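Amino acid amide racemase (Ochrobactrum anthropi, PDB 6GIO) is a pyridoxal-5'-phosphate-binding enzyme of the class-III aminotransferase family, built as an assembly of two protein chains. Local coordinates at residues F203-P206 with I207-G211; Y169-P172 with F173-R176. One frame throughout, in Å; residues are numbered along the deposited sequence.

Contact 1 (F203-P206 with I207-G211); sequences FIEP and ILSDG. With PLP (pyridoxal-5'-phosphate), chain G.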
ATOM      1  N   PHE C 203      -3.544 -19.771   7.345  1.00 21.35           N
ATOM      2  CA  PHE C 203      -2.563 -19.099   6.507  1.00 21.28           C
ATOM      3  C   PHE C 203      -1.257 -19.837   6.455  1.00 20.72           C
ATOM      4  O   PHE C 203      -0.612 -20.067   7.508  1.00 21.21           O
ATOM      5  CB  PHE C 203      -2.288 -17.704   7.012  1.00 21.80           C
ATOM      6  CG  PHE C 203      -3.316 -16.684   6.597  1.00 22.75           C
ATOM      7  CD1 PHE C 203      -4.565 -16.667   7.188  1.00 23.26           C
ATOM      8  CD2 PHE C 203      -2.995 -15.694   5.648  1.00 21.59           C
ATOM      9  CE1 PHE C 203      -5.511 -15.698   6.832  1.00 25.11           C
ATOM     10  CE2 PHE C 203      -3.914 -14.733   5.296  1.00 22.45           C
ATOM     11  CZ  PHE C 203      -5.182 -14.723   5.888  1.00 24.86           C
ATOM     12  N   ILE C 204      -0.821 -20.122   5.231  1.00 21.37           N
ATOM     13  CA  ILE C 204       0.337 -21.012   4.975  1.00 24.07           C
ATOM     14  C   ILE C 204       1.372 -20.316   4.111  1.00 24.80           C
ATOM     15  O   ILE C 204       1.054 -19.941   2.953  1.00 24.76           O
ATOM     16  CB  ILE C 204      -0.091 -22.276   4.201  1.00 23.95           C
ATOM     17  CG1 ILE C 204      -1.023 -23.157   5.021  1.00 24.23           C
ATOM     18  CG2 ILE C 204       1.121 -23.082   3.763  1.00 25.87           C
ATOM     19  CD1 ILE C 204      -1.688 -24.255   4.189  1.00 27.02           C
ATOM     20  N   GLU C 205       2.573 -20.100   4.657  1.00 23.84           N
ATOM     21  CA  GLU C 205       3.740 -19.878   3.825  1.00 24.40           C
ATOM     22  C   GLU C 205       4.293 -21.258   3.373  1.00 24.17           C
ATOM     23  O   GLU C 205       4.622 -22.096   4.221  1.00 23.77           O
ATOM     24  CB  GLU C 205       4.859 -19.161   4.606  1.00 25.88           C
ATOM     25  CG  GLU C 205       4.564 -17.760   5.110  1.00 27.93           C
ATOM     26  CD  GLU C 205       5.831 -17.060   5.593  1.00 28.21           C
ATOM     27  OE1 GLU C 205       5.947 -16.697   6.754  1.00 28.43           O
ATOM     28  OE2 GLU C 205       6.743 -16.868   4.802  1.00 29.80           O
ATOM     29  N   PRO C 206       4.437 -21.482   2.059  1.00 26.16           N
ATOM     30  CA  PRO C 206       4.968 -22.763   1.557  1.00 25.87           C
ATOM     31  C   PRO C 206       6.465 -22.949   1.766  1.00 24.02           C
ATOM     32  O   PRO C 206       6.946 -24.060   1.712  1.00 24.11           O
ATOM     33  CB  PRO C 206       4.601 -22.760   0.086  1.00 26.75           C
ATOM     34  CG  PRO C 206       4.486 -21.317  -0.290  1.00 29.47           C
ATOM     35  CD  PRO C 206       4.096 -20.557   0.958  1.00 27.37           C
ATOM     36  N   ILE C 207       7.178 -21.871   2.010  1.00 23.70           N
ATOM     37  CA  ILE C 207       8.508 -21.886   2.620  1.00 23.61           C
ATOM     38  C   ILE C 207       8.433 -20.777   3.618  1.00 21.72           C
ATOM     39  O   ILE C 207       7.960 -19.690   3.300  1.00 23.00           O
ATOM     40  CB  ILE C 207       9.633 -21.563   1.604  1.00 25.04           C
ATOM     41  CG1 ILE C 207       9.633 -22.627   0.517  1.00 25.80           C
ATOM     42  CG2 ILE C 207      10.979 -21.480   2.314  1.00 25.52           C
ATOM     43  CD1 ILE C 207      10.509 -22.344  -0.678  1.00 25.39           C
ATOM     44  N   LEU C 208       8.850 -21.033   4.842  1.00 23.14           N
ATOM     45  CA  LEU C 208       8.733 -20.031   5.874  1.00 23.91           C
ATOM     46  C   LEU C 208       9.879 -19.069   5.634  1.00 25.30           C
ATOM     47  O   LEU C 208      11.020 -19.465   5.776  1.00 27.11           O
ATOM     48  CB  LEU C 208       8.856 -20.689   7.239  1.00 25.65           C
ATOM     49  CG  LEU C 208       8.635 -19.805   8.469  1.00 25.33           C
ATOM     50  CD1 LEU C 208       7.148 -19.660   8.711  1.00 26.09           C
ATOM     51  CD2 LEU C 208       9.332 -20.386   9.676  1.00 25.76           C
ATOM     52  N   SER C 209       9.550 -17.824   5.328  1.00 25.88           N
ATOM     53  CA  SER C 209      10.471 -16.836   4.746  1.00 28.07           C
ATOM     54  C   SER C 209      11.332 -16.162   5.808  1.00 30.01           C
ATOM     55  O   SER C 209      12.439 -16.625   6.084  1.00 28.02           O
ATOM     56  CB  SER C 209       9.678 -15.775   3.974  1.00 28.19           C
ATOM     57  OG  SER C 209       8.673 -15.163   4.798  1.00 32.00           O
ATOM     58  N   ASP C 210      10.817 -15.099   6.423  1.00 31.15           N
ATOM     59  CA  ASP C 210      11.559 -14.421   7.479  1.00 34.80           C
ATOM     60  C   ASP C 210      11.806 -15.306   8.689  1.00 33.15           C
ATOM     61  O   ASP C 210      12.687 -15.029   9.492  1.00 28.94           O
ATOM     62  CB  ASP C 210      10.890 -13.128   7.893  1.00 38.82           C
ATOM     63  CG  ASP C 210      11.408 -11.962   7.109  1.00 44.95           C
ATOM     64  OD1 ASP C 210      12.510 -11.431   7.456  1.00 46.88           O
ATOM     65  OD2 ASP C 210      10.732 -11.603   6.127  1.00 44.55           O
ATOM     66  N   GLY C 211      11.048 -16.391   8.802  1.00 31.06           N
ATOM     67  CA  GLY C 211      11.316 -17.373   9.847  1.00 31.21           C
ATOM     68  C   GLY C 211      12.612 -18.148   9.717  1.00 30.05           C
ATOM     69  O   GLY C 211      13.089 -18.713  10.703  1.00 31.23           O
TER
HETATM   70  N1  PLP G 501       3.882 -12.186   3.163  1.00 32.40           N
HETATM   71  C2  PLP G 501       5.103 -12.737   2.952  1.00 35.26           C
HETATM   72  C2A PLP G 501       5.325 -14.218   2.928  1.00 35.39           C
HETATM   73  C3  PLP G 501       6.297 -11.877   2.752  1.00 34.50           C
HETATM   74  O3  PLP G 501       7.497 -12.435   2.553  1.00 35.47           O
HETATM   75  C4  PLP G 501       6.152 -10.407   2.738  1.00 35.56           C
HETATM   76  C4A PLP G 501       7.346  -9.534   2.521  1.00 34.77           C
HETATM   77  C5  PLP G 501       4.752  -9.907   2.969  1.00 34.45           C
HETATM   78  C6  PLP G 501       3.708 -10.837   3.169  1.00 34.88           C
HETATM   79  C5A PLP G 501       4.489  -8.412   3.039  1.00 34.56           C
HETATM   80  O4P PLP G 501       4.935  -7.665   1.900  1.00 34.82           O
HETATM   81  P   PLP G 501       5.206  -6.094   1.995  1.00 32.20           P
HETATM   82  O1P PLP G 501       5.127  -5.683   0.558  1.00 34.92           O
HETATM   83  O2P PLP G 501       6.593  -5.921   2.589  1.00 30.35           O
HETATM   84  O3P PLP G 501       4.066  -5.530   2.829  1.00 33.25           O
HETATM   85  O   HOH W   1       8.391 -16.111   7.878  1.00 26.33           O
HETATM   86  O   HOH W   2       7.181 -17.194   2.378  1.00 33.36           O
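In the pyridoxal-5'-phosphate pocket, Glu205 and Ser209 meet across the loop that leaves the end of strand 199-204. The Glu205 chain is extended beyond CG (chi2 -168°), which carries its carboxylate across to the serine. Ser209 OG donates to Glu205 OE2 at 2.6 Å, arriving on the syn side and close to the carboxylate plane. The backbone gives a second bond, Ser209 N to Glu205 OE2 at 3.0 Å, tilted 44° out of that plane. OE2 thus accepts from both serine donors, and water 2 donates to it as well.

The loop follows a strand of the mixed sheet of this PLP-dependent fold, and the strand ends there carry cofactor-pocket residues. Here Glu205 OE2 lies 3.5 Å from C2A, the methyl carbon of the cofactor. Ser209 OG is 3.7 Å from the cofactor O3.

Two waters fill out the site. Water 1 donates to Glu205 OE1 at 2.8 Å and also to Ser209 OG, and accepts from Gly211 N. Water 2 links Glu205 OE2 to Ile207 O. Glu205 OE1 is held again by Tyr139 N, so both carboxylate oxygens of this buried side chain are engaged. Leu208 CD1 packs 3.7 Å from Glu205 OE1.

Contact 2 (Y169-P172 with F173-R176); sequences YPDP and FRPR
Asp171 turns its carboxylate onto the backbone of Phe173 and Arg174, in a tight turn rich in proline. Its CB lies 3.9 Å from Arg174 O. CG stands anti to the backbone N (chi1 177°), and this sets the carboxylate beside the two amides that follow Pro172. OD1 does the main work. It accepts from Phe173 N at 2.9 Å, with the donor well above the carboxylate plane. It also takes a weak, longer bond from Arg174 N at 3.4 Å. The aspartate therefore closes an Asx turn over Pro172, its side chain bonded to the amide two residues on. OD2 makes no such bond across the turn; it lies 3.7 Å from Arg174 CB.

The Asp171 and Arg174 side chains run side by side and point the same way. Their charged ends do not touch: Asp171 OD2 and Arg174 NH1 are 5.0 Å apart. Arg174 NH1 sits instead at the edge of the Phe173 ring, in the ring plane. Phe173 CE2 in turn lies over one face of the guanidinium, offset toward its rim. Arg174 NH2 bonds to the Arg364 carbonyl oxygen, and NH1 forms a salt bridge with Asp356.

On the backbone side, Pro175 CA comes 3.1 Å from Asp171 O in a CA-H...O contact. Pro175 is the centre of an inverse gamma turn, closed by the bond from Arg176 N to Arg174 O at 2.8 Å.

The turn lies at the surface, in the loop between strand 164-167 and helix 179-191. Phe173 is buried against Asp345 and Arg347 of strand 343-349, an edge strand, within this chain, of the sheet that also holds strand 352-357. Asp356, the salt-bridge partner of Arg174, stands on strand 352-357.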
ATOM      1  N   TYR C 169       6.125 -24.178  13.136  1.00 22.87           N
ATOM      2  CA  TYR C 169       6.380 -24.651  11.777  1.00 23.44           C
ATOM      3  C   TYR C 169       7.482 -25.735  11.839  1.00 22.90           C
ATOM      4  O   TYR C 169       8.589 -25.487  12.300  1.00 23.68           O
ATOM      5  CB  TYR C 169       6.748 -23.462  10.866  1.00 22.19           C
ATOM      6  CG  TYR C 169       6.657 -23.660   9.369  1.00 20.97           C
ATOM      7  CD1 TYR C 169       7.682 -24.252   8.666  1.00 21.68           C
ATOM      8  CD2 TYR C 169       5.554 -23.149   8.629  1.00 21.17           C
ATOM      9  CE1 TYR C 169       7.640 -24.356   7.271  1.00 22.00           C
ATOM     10  CE2 TYR C 169       5.504 -23.243   7.257  1.00 20.25           C
ATOM     11  CZ  TYR C 169       6.544 -23.864   6.575  1.00 21.04           C
ATOM     12  OH  TYR C 169       6.520 -23.961   5.194  1.00 20.36           O
ATOM     13  N   PRO C 170       7.152 -26.954  11.437  1.00 22.87           N
ATOM     14  CA  PRO C 170       8.119 -28.036  11.534  1.00 24.64           C
ATOM     15  C   PRO C 170       9.354 -27.788  10.700  1.00 26.43           C
ATOM     16  O   PRO C 170       9.246 -27.571   9.479  1.00 24.87           O
ATOM     17  CB  PRO C 170       7.403 -29.233  10.921  1.00 24.09           C
ATOM     18  CG  PRO C 170       6.012 -28.835  10.692  1.00 23.90           C
ATOM     19  CD  PRO C 170       5.848 -27.388  10.903  1.00 22.98           C
ATOM     20  N   ASP C 171      10.502 -27.870  11.356  1.00 25.67           N
ATOM     21  CA  ASP C 171      11.756 -27.414  10.817  1.00 25.97           C
ATOM     22  C   ASP C 171      12.740 -28.604  10.778  1.00 25.67           C
ATOM     23  O   ASP C 171      13.265 -28.999  11.805  1.00 26.67           O
ATOM     24  CB  ASP C 171      12.273 -26.331  11.738  1.00 26.25           C
ATOM     25  CG  ASP C 171      13.631 -25.805  11.332  1.00 27.90           C
ATOM     26  OD1 ASP C 171      14.281 -26.348  10.388  1.00 28.62           O
ATOM     27  OD2 ASP C 171      14.035 -24.831  11.974  1.00 31.40           O
ATOM     28  N   PRO C 172      13.009 -29.162   9.588  1.00 27.33           N
ATOM     29  CA  PRO C 172      13.938 -30.288   9.517  1.00 27.03           C
ATOM     30  C   PRO C 172      15.345 -30.022  10.100  1.00 27.40           C
ATOM     31  O   PRO C 172      15.959 -30.954  10.553  1.00 28.18           O
ATOM     32  CB  PRO C 172      14.039 -30.584   8.020  1.00 28.26           C
ATOM     33  CG  PRO C 172      12.869 -29.916   7.398  1.00 29.92           C
ATOM     34  CD  PRO C 172      12.549 -28.733   8.254  1.00 28.65           C
ATOM     35  N   PHE C 173      15.838 -28.792  10.099  1.00 25.71           N
ATOM     36  CA  PHE C 173      17.203 -28.505  10.554  1.00 24.96           C
ATOM     37  C   PHE C 173      17.289 -28.354  12.078  1.00 27.05           C
ATOM     38  O   PHE C 173      18.287 -28.711  12.661  1.00 26.23           O
ATOM     39  CB  PHE C 173      17.743 -27.251   9.862  1.00 23.63           C
ATOM     40  CG  PHE C 173      19.230 -26.997  10.098  1.00 23.20           C
ATOM     41  CD1 PHE C 173      20.184 -27.839   9.556  1.00 22.28           C
ATOM     42  CD2 PHE C 173      19.660 -25.899  10.831  1.00 23.24           C
ATOM     43  CE1 PHE C 173      21.535 -27.596   9.732  1.00 23.23           C
ATOM     44  CE2 PHE C 173      21.007 -25.641  11.021  1.00 22.95           C
ATOM     45  CZ  PHE C 173      21.960 -26.502  10.469  1.00 24.41           C
ATOM     46  N   ARG C 174      16.234 -27.833  12.720  1.00 28.64           N
ATOM     47  CA  ARG C 174      16.142 -27.774  14.184  1.00 28.11           C
ATOM     48  C   ARG C 174      14.874 -28.472  14.600  1.00 28.47           C
ATOM     49  O   ARG C 174      13.913 -27.821  14.976  1.00 27.54           O
ATOM     50  CB  ARG C 174      16.160 -26.341  14.669  1.00 27.48           C
ATOM     51  CG  ARG C 174      17.465 -25.651  14.287  1.00 26.51           C
ATOM     52  CD  ARG C 174      17.711 -24.384  15.047  1.00 27.10           C
ATOM     53  NE  ARG C 174      19.064 -23.890  14.824  1.00 26.84           N
ATOM     54  CZ  ARG C 174      19.473 -23.263  13.721  1.00 27.69           C
ATOM     55  NH1 ARG C 174      18.647 -23.066  12.712  1.00 24.85           N
ATOM     56  NH2 ARG C 174      20.731 -22.838  13.613  1.00 27.47           N
ATOM     57  N   PRO C 175      14.856 -29.816  14.526  1.00 31.47           N
ATOM     58  CA  PRO C 175      13.571 -30.561  14.522  1.00 31.86           C
ATOM     59  C   PRO C 175      12.984 -30.814  15.912  1.00 32.79           C
ATOM     60  O   PRO C 175      12.802 -31.968  16.320  1.00 34.95           O
ATOM     61  CB  PRO C 175      13.950 -31.860  13.825  1.00 30.43           C
ATOM     62  CG  PRO C 175      15.317 -32.099  14.319  1.00 31.02           C
ATOM     63  CD  PRO C 175      15.991 -30.742  14.364  1.00 30.75           C
ATOM     64  N   ARG C 176      12.702 -29.724  16.619  1.00 32.39           N
ATOM     65  CA  ARG C 176      11.958 -29.744  17.879  1.00 35.06           C
ATOM     66  C   ARG C 176      10.547 -30.338  17.684  1.00 34.15           C
ATOM     67  O   ARG C 176      10.058 -31.074  18.531  1.00 33.35           O
ATOM     68  CB  ARG C 176      11.921 -28.332  18.470  1.00 37.92           C
ATOM     69  CG  ARG C 176      13.330 -27.826  18.826  1.00 44.04           C
ATOM     70  CD  ARG C 176      13.377 -26.449  19.491  1.00 47.85           C
ATOM     71  NE  ARG C 176      12.905 -26.511  20.873  1.00 55.14           N
ATOM     72  CZ  ARG C 176      13.021 -25.540  21.783  1.00 56.89           C
ATOM     73  NH1 ARG C 176      13.624 -24.382  21.496  1.00 56.62           N
ATOM     74  NH2 ARG C 176      12.518 -25.735  23.001  1.00 54.36           N
TER

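Overall arrangement
From the N terminus, contact 2 comes first. It closes a short turn in the loop after strand 164-167. The chain then runs through helix 179-191 and strand 199-204 before contact 1 bridges the start of the loop after that strand. The two follow in series and neither nest nor cross. Their centres lie about 13 Å apart, and they touch through Tyr169, whose OH is 2.8 Å from Glu205 O in a probable hydrogen bond. Tyr169 thus joins the outer loop to the pocket loop. Residues 203-204 end strand 199-204 of the sheet that also holds strand 164-167, while residues 173-174 reach the second sheet at strands 343-349 and 352-357.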